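Local coordinates for protein 3-hydroxy-3-methylglutaryl-CoA lyase (Acinetobacter baumannii, PDB 6NDS) that is a zinc-containing lyase of the HMGL-like family, built as a TIM barrel, that binds coenzyme A, at residues D41-L46 against S52-G57; R98-E101 against E106-L109; V194-I199 against L224-A229. All coordinates share one frame; numbering follows the deposited sequence.

Interaction 1 (D41-L46 against S52-G57); sequences DLINQL and SRIEAG
Between the helical outer layer and the strands of a TIM barrel, Ile-43 and Leu-46 of helix 36-46 lie against Ile-54 and Ala-56 of strand 53-58, the strand that the chain enters soon after leaving the helix. The axes of segments 41-46 and 53-57 run almost exactly antiparallel, at 174°, and come within 10.1 Å of each other, a spacing bridged by branched aliphatic side chains. Ile-43 and Leu-46 stand nearly one helical turn apart and so share the face turned to the sheet. Ile-43 holds CG1 beside its backbone N (chi1 -65°) and extends it so that the methyl CD1 comes down beside Ala-56, 3.9 Å from Ala-56 CB and 3.7 Å from Ala-56 O. The small alanine lets that methyl approach the strand backbone itself. The other branch of the isoleucine is a looser neighbour: Ile-43 CG2 is 4.5 Å from Ile-54 CG2. Ile-54 works in the reverse direction, for its extended CG1 arm carries CD1 to the helix, 4.0 Å from Leu-46 CB and 3.9 Å from Leu-46 C. Leu-46 thus meets the strand with its stem, while its side chain also packs on Ser-22 and Pro-23 of helix 22-28. No hydrogen bond crosses this buried, oily seam. Between Ile-54 and Ala-56, Glu-55 has its CB turned away from the helix, and its carboxylate forms a salt bridge with Arg-24. This alternation, apolar residues at the helix layer and a charged one toward the barrel interior, fits a strand of an alpha/beta barrel.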
loop_
_atom_site.group_PDB
_atom_site.type_symbol
_atom_site.label_atom_id
_atom_site.label_comp_id
_atom_site.label_asym_id
_atom_site.label_seq_id
_atom_site.Cartn_x
_atom_site.Cartn_y
_atom_site.Cartn_z
ATOM N N ASP A 41 -20.642 -5.018 20.297
ATOM C CA ASP A 41 -21.355 -5.033 19.017
ATOM C C ASP A 41 -20.398 -5.218 17.849
ATOM O O ASP A 41 -20.696 -5.949 16.894
ATOM C CB ASP A 41 -22.139 -3.729 18.833
ATOM C CG ASP A 41 -23.435 -3.702 19.615
ATOM O OD1 ASP A 41 -23.822 -4.737 20.193
ATOM O OD2 ASP A 41 -24.075 -2.629 19.646
ATOM N N LEU A 42 -19.259 -4.519 17.887
ATOM C CA LEU A 42 -18.274 -4.616 16.812
ATOM C C LEU A 42 -17.747 -6.039 16.688
ATOM O O LEU A 42 -17.687 -6.598 15.584
ATOM C CB LEU A 42 -17.126 -3.641 17.069
ATOM C CG LEU A 42 -15.932 -3.772 16.113
ATOM C CD1 LEU A 42 -16.326 -3.397 14.695
ATOM C CD2 LEU A 42 -14.756 -2.927 16.616
ATOM N N ILE A 43 -17.395 -6.654 17.818
ATOM C CA ILE A 43 -16.909 -8.031 17.784
ATOM C C ILE A 43 -18.006 -8.975 17.306
ATOM O O ILE A 43 -17.746 -9.881 16.506
ATOM C CB ILE A 43 -16.355 -8.425 19.164
ATOM C CG1 ILE A 43 -15.123 -7.564 19.483
ATOM C CG2 ILE A 43 -16.027 -9.928 19.214
ATOM C CD1 ILE A 43 -14.791 -7.505 20.965
ATOM N N ASN A 44 -19.252 -8.768 17.765
ATOM C CA ASN A 44 -20.353 -9.611 17.295
ATOM C C ASN A 44 -20.503 -9.509 15.779
ATOM O O ASN A 44 -20.786 -10.510 15.115
ATOM C CB ASN A 44 -21.664 -9.230 17.977
ATOM C CG ASN A 44 -21.734 -9.694 19.417
ATOM O OD1 ASN A 44 -20.913 -10.497 19.865
ATOM N ND2 ASN A 44 -22.728 -9.203 20.150
ATOM N N GLN A 45 -20.311 -8.309 15.213
ATOM C CA GLN A 45 -20.396 -8.176 13.755
ATOM C C GLN A 45 -19.201 -8.843 13.077
ATOM O O GLN A 45 -19.362 -9.539 12.066
ATOM C CB GLN A 45 -20.472 -6.700 13.355
ATOM C CG GLN A 45 -21.804 -6.045 13.677
ATOM C CD GLN A 45 -22.914 -6.665 12.864
ATOM O OE1 GLN A 45 -23.885 -7.178 13.413
ATOM N NE2 GLN A 45 -22.763 -6.641 11.540
ATOM N N LEU A 46 -18.003 -8.642 13.619
ATOM C CA LEU A 46 -16.823 -9.285 13.052
ATOM C C LEU A 46 -16.957 -10.801 13.086
ATOM O O LEU A 46 -16.490 -11.494 12.171
ATOM C CB LEU A 46 -15.570 -8.850 13.809
ATOM C CG LEU A 46 -15.214 -7.383 13.591
ATOM C CD1 LEU A 46 -14.216 -6.957 14.666
ATOM C CD2 LEU A 46 -14.627 -7.155 12.198
ATOM N N SER A 52 -11.347 -17.014 11.604
ATOM C CA SER A 52 -11.054 -18.123 12.503
ATOM C C SER A 52 -10.558 -17.656 13.865
ATOM O O SER A 52 -10.677 -18.405 14.847
ATOM C CB SER A 52 -10.004 -19.045 11.875
ATOM O OG SER A 52 -8.799 -18.337 11.618
ATOM N N ARG A 53 -9.982 -16.457 13.932
ATOM C CA ARG A 53 -9.453 -15.874 15.157
ATOM C C ARG A 53 -9.795 -14.400 15.179
ATOM O O ARG A 53 -9.657 -13.717 14.164
ATOM C CB ARG A 53 -7.929 -16.042 15.263
ATOM C CG ARG A 53 -7.489 -17.340 15.888
ATOM C CD ARG A 53 -5.955 -17.457 15.947
ATOM N NE ARG A 53 -5.520 -18.551 16.810
ATOM C CZ ARG A 53 -5.486 -19.831 16.443
ATOM N NH1 ARG A 53 -5.866 -20.192 15.217
ATOM N NH2 ARG A 53 -5.067 -20.759 17.295
ATOM N N ILE A 54 -10.253 -13.918 16.334
ATOM C CA ILE A 54 -10.482 -12.494 16.566
ATOM C C ILE A 54 -9.801 -12.155 17.880
ATOM O O ILE A 54 -10.055 -12.815 18.892
ATOM C CB ILE A 54 -11.987 -12.145 16.641
ATOM C CG1 ILE A 54 -12.686 -12.441 15.301
ATOM C CG2 ILE A 54 -12.185 -10.658 17.024
ATOM C CD1 ILE A 54 -14.225 -12.325 15.339
ATOM N N GLU A 55 -8.928 -11.157 17.866
ATOM C CA GLU A 55 -8.302 -10.697 19.106
ATOM C C GLU A 55 -9.256 -9.668 19.701
ATOM O O GLU A 55 -9.327 -8.523 19.238
ATOM C CB GLU A 55 -6.905 -10.140 18.843
ATOM C CG GLU A 55 -6.055 -10.059 20.113
ATOM C CD GLU A 55 -4.569 -9.894 19.813
ATOM O OE1 GLU A 55 -4.182 -8.809 19.330
ATOM O OE2 GLU A 55 -3.798 -10.854 20.038
ATOM N N ALA A 56 -10.008 -10.091 20.722
ATOM C CA ALA A 56 -11.125 -9.321 21.259
ATOM C C ALA A 56 -10.709 -8.277 22.288
ATOM O O ALA A 56 -11.527 -7.414 22.625
ATOM C CB ALA A 56 -12.162 -10.255 21.892
ATOM N N GLY A 57 -9.487 -8.327 22.802
ATOM C CA GLY A 57 -9.058 -7.325 23.759
ATOM C C GLY A 57 -7.739 -7.710 24.395
ATOM O O GLY A 57 -7.062 -8.654 23.965
#

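Interaction 2 (R98-E101 against E106-L109); sequences RAVE and ELNL. With COA (coenzyme A), chain B.
Ala-99 and Leu-107 make the closest approach between segments 98-101 and 106-109: the methyl CB of Ala-99 sits 3.9 Å from Leu-107 CD1 and 4.0 Å from Leu-107 CG, nestling against the leucine's branch point. The other methyl, Leu-107 CD2, reaches Val-100 CG2 at 4.2 Å, so the fork of one leucine serves two successive helix residues. Alanine suits the close spot, whereas the larger valine fills the flank, where Leu-140 of helix 126-140 also touches both Val-100 and Leu-107. The contact belongs to the beta-alpha-beta unit of strand 85-90, helix 93-101 and strand 106-112, and Ala-99 packs on Ile-90 of its first strand as well. On the same helix, Arg-98 belongs to the coenzyme A pocket. Its chain bends at chi3 (58°), bringing the guanidinium edge to the adenine, where NH1 makes a short but poorly aligned, weak hydrogen bond to N1A of coenzyme A (2.7 Å, 127° at the hydrogen). NH1 is also bonded to the carbonyl O of Val-60, a second grip that probably helps fix the group's rotation. Further out, backbone hydrogen bonds to Gln-145 and Asn-147 of strand 145-151 hold Leu-107 in the sheet.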
loop_
_atom_site.group_PDB
_atom_site.type_symbol
_atom_site.label_atom_id
_atom_site.label_comp_id
_atom_site.label_asym_id
_atom_site.label_seq_id
_atom_site.Cartn_x
_atom_site.Cartn_y
_atom_site.Cartn_z
ATOM N N ARG A 98 -6.466 -13.056 34.619
ATOM C CA ARG A 98 -7.673 -12.324 34.240
ATOM C C ARG A 98 -8.289 -12.911 32.979
ATOM O O ARG A 98 -9.510 -13.083 32.895
ATOM C CB ARG A 98 -7.355 -10.839 34.007
ATOM C CG ARG A 98 -7.003 -9.997 35.244
ATOM C CD ARG A 98 -6.519 -8.597 34.820
ATOM N NE ARG A 98 -7.518 -7.881 34.019
ATOM C CZ ARG A 98 -7.246 -6.899 33.158
ATOM N NH1 ARG A 98 -5.996 -6.504 32.959
ATOM N NH2 ARG A 98 -8.231 -6.315 32.484
ATOM N N ALA A 99 -7.453 -13.215 31.982
ATOM C CA ALA A 99 -7.958 -13.723 30.711
ATOM C C ALA A 99 -8.628 -15.080 30.884
ATOM O O ALA A 99 -9.665 -15.350 30.264
ATOM C CB ALA A 99 -6.815 -13.811 29.693
ATOM N N VAL A 100 -8.047 -15.954 31.711
ATOM C CA VAL A 100 -8.664 -17.253 31.959
ATOM C C VAL A 100 -9.996 -17.084 32.679
ATOM O O VAL A 100 -10.981 -17.764 32.359
ATOM C CB VAL A 100 -7.699 -18.162 32.739
ATOM C CG1 VAL A 100 -8.425 -19.400 33.246
ATOM C CG2 VAL A 100 -6.519 -18.554 31.852
ATOM N N GLU A 101 -10.054 -16.174 33.661
ATOM C CA GLU A 101 -11.326 -15.889 34.325
ATOM C C GLU A 101 -12.378 -15.389 33.339
ATOM O O GLU A 101 -13.572 -15.659 33.516
ATOM C CB GLU A 101 -11.123 -14.860 35.439
ATOM N N GLU A 106 -7.700 -18.217 23.859
ATOM C CA GLU A 106 -6.271 -18.278 23.598
ATOM C C GLU A 106 -5.614 -17.051 24.207
ATOM O O GLU A 106 -6.150 -15.942 24.124
ATOM C CB GLU A 106 -6.001 -18.352 22.095
ATOM C CG GLU A 106 -4.539 -18.483 21.691
ATOM C CD GLU A 106 -4.401 -18.875 20.215
ATOM O OE1 GLU A 106 -4.221 -17.975 19.361
ATOM O OE2 GLU A 106 -4.498 -20.084 19.909
ATOM N N LEU A 107 -4.468 -17.266 24.840
ATOM C CA LEU A 107 -3.689 -16.198 25.444
ATOM C C LEU A 107 -2.506 -15.892 24.537
ATOM O O LEU A 107 -1.675 -16.771 24.284
ATOM C CB LEU A 107 -3.214 -16.608 26.840
ATOM C CG LEU A 107 -4.184 -16.375 28.006
ATOM C CD1 LEU A 107 -5.563 -16.947 27.768
ATOM C CD2 LEU A 107 -3.568 -16.944 29.290
ATOM N N ASN A 108 -2.439 -14.651 24.056
ATOM C CA ASN A 108 -1.360 -14.177 23.186
ATOM C C ASN A 108 -0.334 -13.445 24.048
ATOM O O ASN A 108 -0.539 -12.291 24.439
ATOM C CB ASN A 108 -1.909 -13.270 22.093
ATOM C CG ASN A 108 -0.830 -12.746 21.185
ATOM O OD1 ASN A 108 0.241 -13.345 21.076
ATOM N ND2 ASN A 108 -1.099 -11.614 20.523
ATOM N N LEU A 109 0.766 -14.135 24.347
ATOM C CA LEU A 109 1.862 -13.560 25.117
ATOM C C LEU A 109 2.702 -12.675 24.205
ATOM O O LEU A 109 2.965 -13.032 23.060
ATOM C CB LEU A 109 2.746 -14.661 25.707
ATOM C CG LEU A 109 2.122 -15.949 26.257
ATOM C CD1 LEU A 109 3.172 -16.783 26.977
ATOM C CD2 LEU A 109 0.977 -15.654 27.184
HETATM N N1A COA B . -3.590 -6.089 34.104
HETATM C C2A COA B . -4.046 -5.210 35.008
HETATM N N3A COA B . -3.428 -4.692 36.068
HETATM C C4A COA B . -2.175 -5.165 36.162
HETATM C C5A COA B . -1.560 -6.059 35.312
HETATM C C6A COA B . -2.315 -6.540 34.226
HETATM N N6A COA B . -1.851 -7.413 33.336
HETATM N N7A COA B . -0.262 -6.312 35.736
HETATM C C8A COA B . -0.117 -5.577 36.815
HETATM N N9A COA B . -1.247 -4.858 37.123
HETATM C C1B COA B . -1.457 -3.961 38.262
HETATM C C2B COA B . -1.226 -4.611 39.625
HETATM O O2B COA B . -2.295 -5.404 40.093
HETATM C C3B COA B . -0.950 -3.365 40.463
HETATM O O3B COA B . -2.144 -2.614 40.651
HETATM P P3B COA B . -1.985 -1.601 41.903
HETATM O O7A COA B . -1.299 -0.342 41.404
HETATM O O8A COA B . -1.143 -2.340 42.927
HETATM O O9A COA B . -3.389 -1.329 42.411
HETATM C C4B COA B . 0.022 -2.671 39.524
HETATM O O4B COA B . -0.548 -2.884 38.202
HETATM C C5B COA B . 1.381 -3.319 39.559
HETATM O O5B COA B . 2.271 -2.607 38.687
HETATM P P1A COA B . 3.581 -3.386 38.207
HETATM O O1A COA B . 3.398 -4.856 38.380
HETATM O O2A COA B . 4.798 -2.716 38.757
HETATM O O3A COA B . 3.464 -3.072 36.642
HETATM P P2A COA B . 3.689 -1.733 35.802
HETATM O O4A COA B . 5.156 -1.478 35.704
HETATM O O5A COA B . 2.798 -0.647 36.309
HETATM O O6A COA B . 3.108 -2.210 34.383
HETATM C CBP COA B . 2.623 -3.863 32.730
HETATM C CCP COA B . 3.652 -3.397 33.754
HETATM C CDP COA B . 3.196 -5.007 31.886
HETATM C CEP COA B . 1.375 -4.363 33.467
HETATM C CAP COA B . 2.276 -2.663 31.846
HETATM O OAP COA B . 3.478 -2.090 31.354
HETATM C C9P COA B . 1.384 -3.016 30.668
HETATM O O9P COA B . 0.203 -3.302 30.842
HETATM N N8P COA B . 1.947 -2.982 29.470
HETATM C C7P COA B . 1.264 -3.412 28.257
HETATM C C6P COA B . 0.975 -2.246 27.347
HETATM C C5P COA B . 0.411 -2.697 26.017
HETATM O O5P COA B . -0.534 -3.482 25.967
HETATM N N4P COA B . 0.987 -2.189 24.921
HETATM C C3P COA B . 0.474 -2.369 23.570
HETATM C C2P COA B . 0.389 -3.823 23.175
HETATM S S1P COA B . 1.965 -4.683 23.410
#

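Interaction 3 (V194-I199 against L224-A229); sequences VQVKRI and LTNVLA. With ACT (acetate ion), chain E.
With chi1 at 165°, Val-196 places CG1 anti to its backbone N and CG2 beside it, and this spreads both methyls over Asn-226 of the neighbouring helix. Val-196 CG1 lies 3.8 Å from the backbone O of Asn-226, and CG2 lies 3.8 Å from its side-chain OD1, the two side chains crossing at a slant. A beta-branched valine is apt here, since one residue touches both the backbone and the amide of its partner. The other end of that amide is engaged, ND2 of Asn-226 donating to the carbonyl O of Ala-191. One residue along, Lys-197 turns CG to the side of its own backbone N (chi1 -74°) and then runs fully extended across Ala-229: Lys-197 CG and CE are each 3.6 Å from Ala-229 O, and CE is 3.8 Å from Ala-229 CB. Alanine's low profile allows the aliphatic stem to lie close, and the chain's length carries NZ on to a salt bridge with Glu-232. These are adjacent helices of the outer layer of the TIM barrel, 193-203 and 223-232, joined through strand 212-216, whose Phe-216 touches both Val-196 and Asn-226. At the exposed side of the first helix, Arg-198 NH1 bonds OXT of an acetate ion (3.1 Å, 148° at the hydrogen), and NH2 makes a weak, long bond to acetate O at 3.4 Å. The acetate is probably a component of the crystallisation solution; in the protein, Glu-164 pairs with NH2. Both helices reach the second subunit: Val-194 packs on its Ile-270, and Thr-225 OG1 is hydrogen-bonded to Thr-225 OG1 there.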
loop_
_atom_site.group_PDB
_atom_site.type_symbol
_atom_site.label_atom_id
_atom_site.label_comp_id
_atom_site.label_asym_id
_atom_site.label_seq_id
_atom_site.Cartn_x
_atom_site.Cartn_y
_atom_site.Cartn_z
ATOM N N VAL A 194 12.229 -8.393 0.901
ATOM C CA VAL A 194 13.374 -9.302 0.874
ATOM C C VAL A 194 13.689 -9.785 2.282
ATOM O O VAL A 194 13.912 -10.980 2.518
ATOM C CB VAL A 194 14.589 -8.627 0.220
ATOM C CG1 VAL A 194 15.835 -9.486 0.415
ATOM C CG2 VAL A 194 14.317 -8.425 -1.254
ATOM N N GLN A 195 13.702 -8.854 3.237
ATOM C CA GLN A 195 13.902 -9.202 4.639
ATOM C C GLN A 195 12.822 -10.156 5.127
ATOM O O GLN A 195 13.110 -11.129 5.840
ATOM C CB GLN A 195 13.904 -7.924 5.473
ATOM C CG GLN A 195 13.882 -8.106 6.978
ATOM C CD GLN A 195 13.436 -6.820 7.662
ATOM O OE1 GLN A 195 12.607 -6.092 7.126
ATOM N NE2 GLN A 195 13.992 -6.533 8.835
ATOM N N VAL A 196 11.571 -9.899 4.743
ATOM C CA VAL A 196 10.475 -10.777 5.140
ATOM C C VAL A 196 10.698 -12.189 4.615
ATOM O O VAL A 196 10.521 -13.170 5.343
ATOM C CB VAL A 196 9.134 -10.200 4.660
ATOM C CG1 VAL A 196 8.032 -11.259 4.743
ATOM C CG2 VAL A 196 8.772 -8.969 5.501
ATOM N N LYS A 197 11.088 -12.323 3.343
ATOM C CA LYS A 197 11.292 -13.674 2.814
ATOM C C LYS A 197 12.387 -14.408 3.583
ATOM O O LYS A 197 12.248 -15.599 3.891
ATOM C CB LYS A 197 11.602 -13.621 1.317
ATOM C CG LYS A 197 10.354 -13.305 0.478
ATOM C CD LYS A 197 10.626 -13.438 -1.012
ATOM C CE LYS A 197 9.362 -13.165 -1.833
ATOM N NZ LYS A 197 9.576 -13.522 -3.277
ATOM N N ARG A 198 13.471 -13.705 3.934
ATOM C CA ARG A 198 14.575 -14.338 4.647
ATOM C C ARG A 198 14.145 -14.798 6.036
ATOM O O ARG A 198 14.411 -15.940 6.435
ATOM C CB ARG A 198 15.756 -13.373 4.734
ATOM C CG ARG A 198 16.895 -13.861 5.605
ATOM C CD ARG A 198 18.101 -12.928 5.518
ATOM N NE ARG A 198 17.830 -11.596 6.063
ATOM C CZ ARG A 198 17.637 -10.502 5.324
ATOM N NH1 ARG A 198 17.675 -10.570 3.996
ATOM N NH2 ARG A 198 17.416 -9.337 5.912
ATOM N N ILE A 199 13.471 -13.923 6.786
ATOM C CA ILE A 199 13.092 -14.260 8.154
ATOM C C ILE A 199 12.014 -15.338 8.160
ATOM O O ILE A 199 12.090 -16.302 8.934
ATOM C CB ILE A 199 12.644 -13.002 8.923
ATOM C CG1 ILE A 199 13.852 -12.095 9.216
ATOM C CG2 ILE A 199 11.945 -13.402 10.223
ATOM C CD1 ILE A 199 13.498 -10.747 9.886
ATOM N N LEU A 224 0.919 -4.686 2.406
ATOM C CA LEU A 224 0.411 -5.762 1.553
ATOM C C LEU A 224 1.523 -6.391 0.722
ATOM O O LEU A 224 1.457 -7.588 0.416
ATOM C CB LEU A 224 -0.711 -5.248 0.641
ATOM C CG LEU A 224 -1.991 -4.849 1.389
ATOM C CD1 LEU A 224 -3.011 -4.377 0.371
ATOM C CD2 LEU A 224 -2.526 -6.033 2.190
ATOM N N THR A 225 2.542 -5.613 0.352
ATOM C CA THR A 225 3.683 -6.184 -0.359
ATOM C C THR A 225 4.411 -7.195 0.522
ATOM O O THR A 225 4.839 -8.260 0.051
ATOM C CB THR A 225 4.618 -5.067 -0.819
ATOM O OG1 THR A 225 3.848 -4.103 -1.560
ATOM C CG2 THR A 225 5.699 -5.612 -1.706
ATOM N N ASN A 226 4.505 -6.900 1.817
ATOM C CA ASN A 226 5.130 -7.838 2.746
ATOM C C ASN A 226 4.272 -9.080 2.961
ATOM O O ASN A 226 4.812 -10.180 3.146
ATOM C CB ASN A 226 5.410 -7.140 4.083
ATOM C CG ASN A 226 6.526 -6.131 3.996
ATOM O OD1 ASN A 226 7.447 -6.254 3.174
ATOM N ND2 ASN A 226 6.488 -5.111 4.881
ATOM N N VAL A 227 2.941 -8.928 3.007
ATOM C CA VAL A 227 2.061 -10.099 3.077
ATOM C C VAL A 227 2.319 -11.023 1.899
ATOM O O VAL A 227 2.481 -12.236 2.066
ATOM C CB VAL A 227 0.579 -9.681 3.112
ATOM C CG1 VAL A 227 -0.322 -10.921 2.906
ATOM C CG2 VAL A 227 0.274 -9.015 4.430
ATOM N N LEU A 228 2.299 -10.472 0.685
ATOM C CA LEU A 228 2.453 -11.321 -0.494
ATOM C C LEU A 228 3.834 -11.967 -0.526
ATOM O O LEU A 228 3.971 -13.136 -0.911
ATOM C CB LEU A 228 2.183 -10.499 -1.764
ATOM C CG LEU A 228 1.890 -11.300 -3.039
ATOM C CD1 LEU A 228 0.728 -12.253 -2.818
ATOM C CD2 LEU A 228 1.596 -10.351 -4.203
ATOM N N ALA A 229 4.872 -11.234 -0.110
ATOM C CA ALA A 229 6.210 -11.821 -0.053
ATOM C C ALA A 229 6.265 -12.982 0.935
ATOM O O ALA A 229 6.876 -14.020 0.647
ATOM C CB ALA A 229 7.255 -10.768 0.319
HETATM C C ACT E . 17.456 -6.887 3.016
HETATM O O ACT E . 16.961 -6.522 4.121
HETATM O OXT ACT E . 18.289 -7.811 2.785
HETATM C CH3 ACT E . 16.988 -6.101 1.756
#

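From the N terminus the three contacts follow in series, none enclosing or crossing another. Interaction 1 closes a short loop between a helix and the strand after it; interaction 2 does likewise two strands further round the sheet. Interaction 3 spans 24 residues, including strand 212-216, and joins helix to helix. Interactions 1 and 2 touch through the inward-facing side of their strands, across strand 85-90: Arg-53 NH2 forms a salt bridge with Glu-106 OE2 at 2.8 Å, and Glu-55 OE2 probably bonds Asn-108 ND2. Interaction 3 lies on the opposite side of the chain's centre, its centre about 27 Å from that of interaction 1 and 30 Å from that of interaction 2.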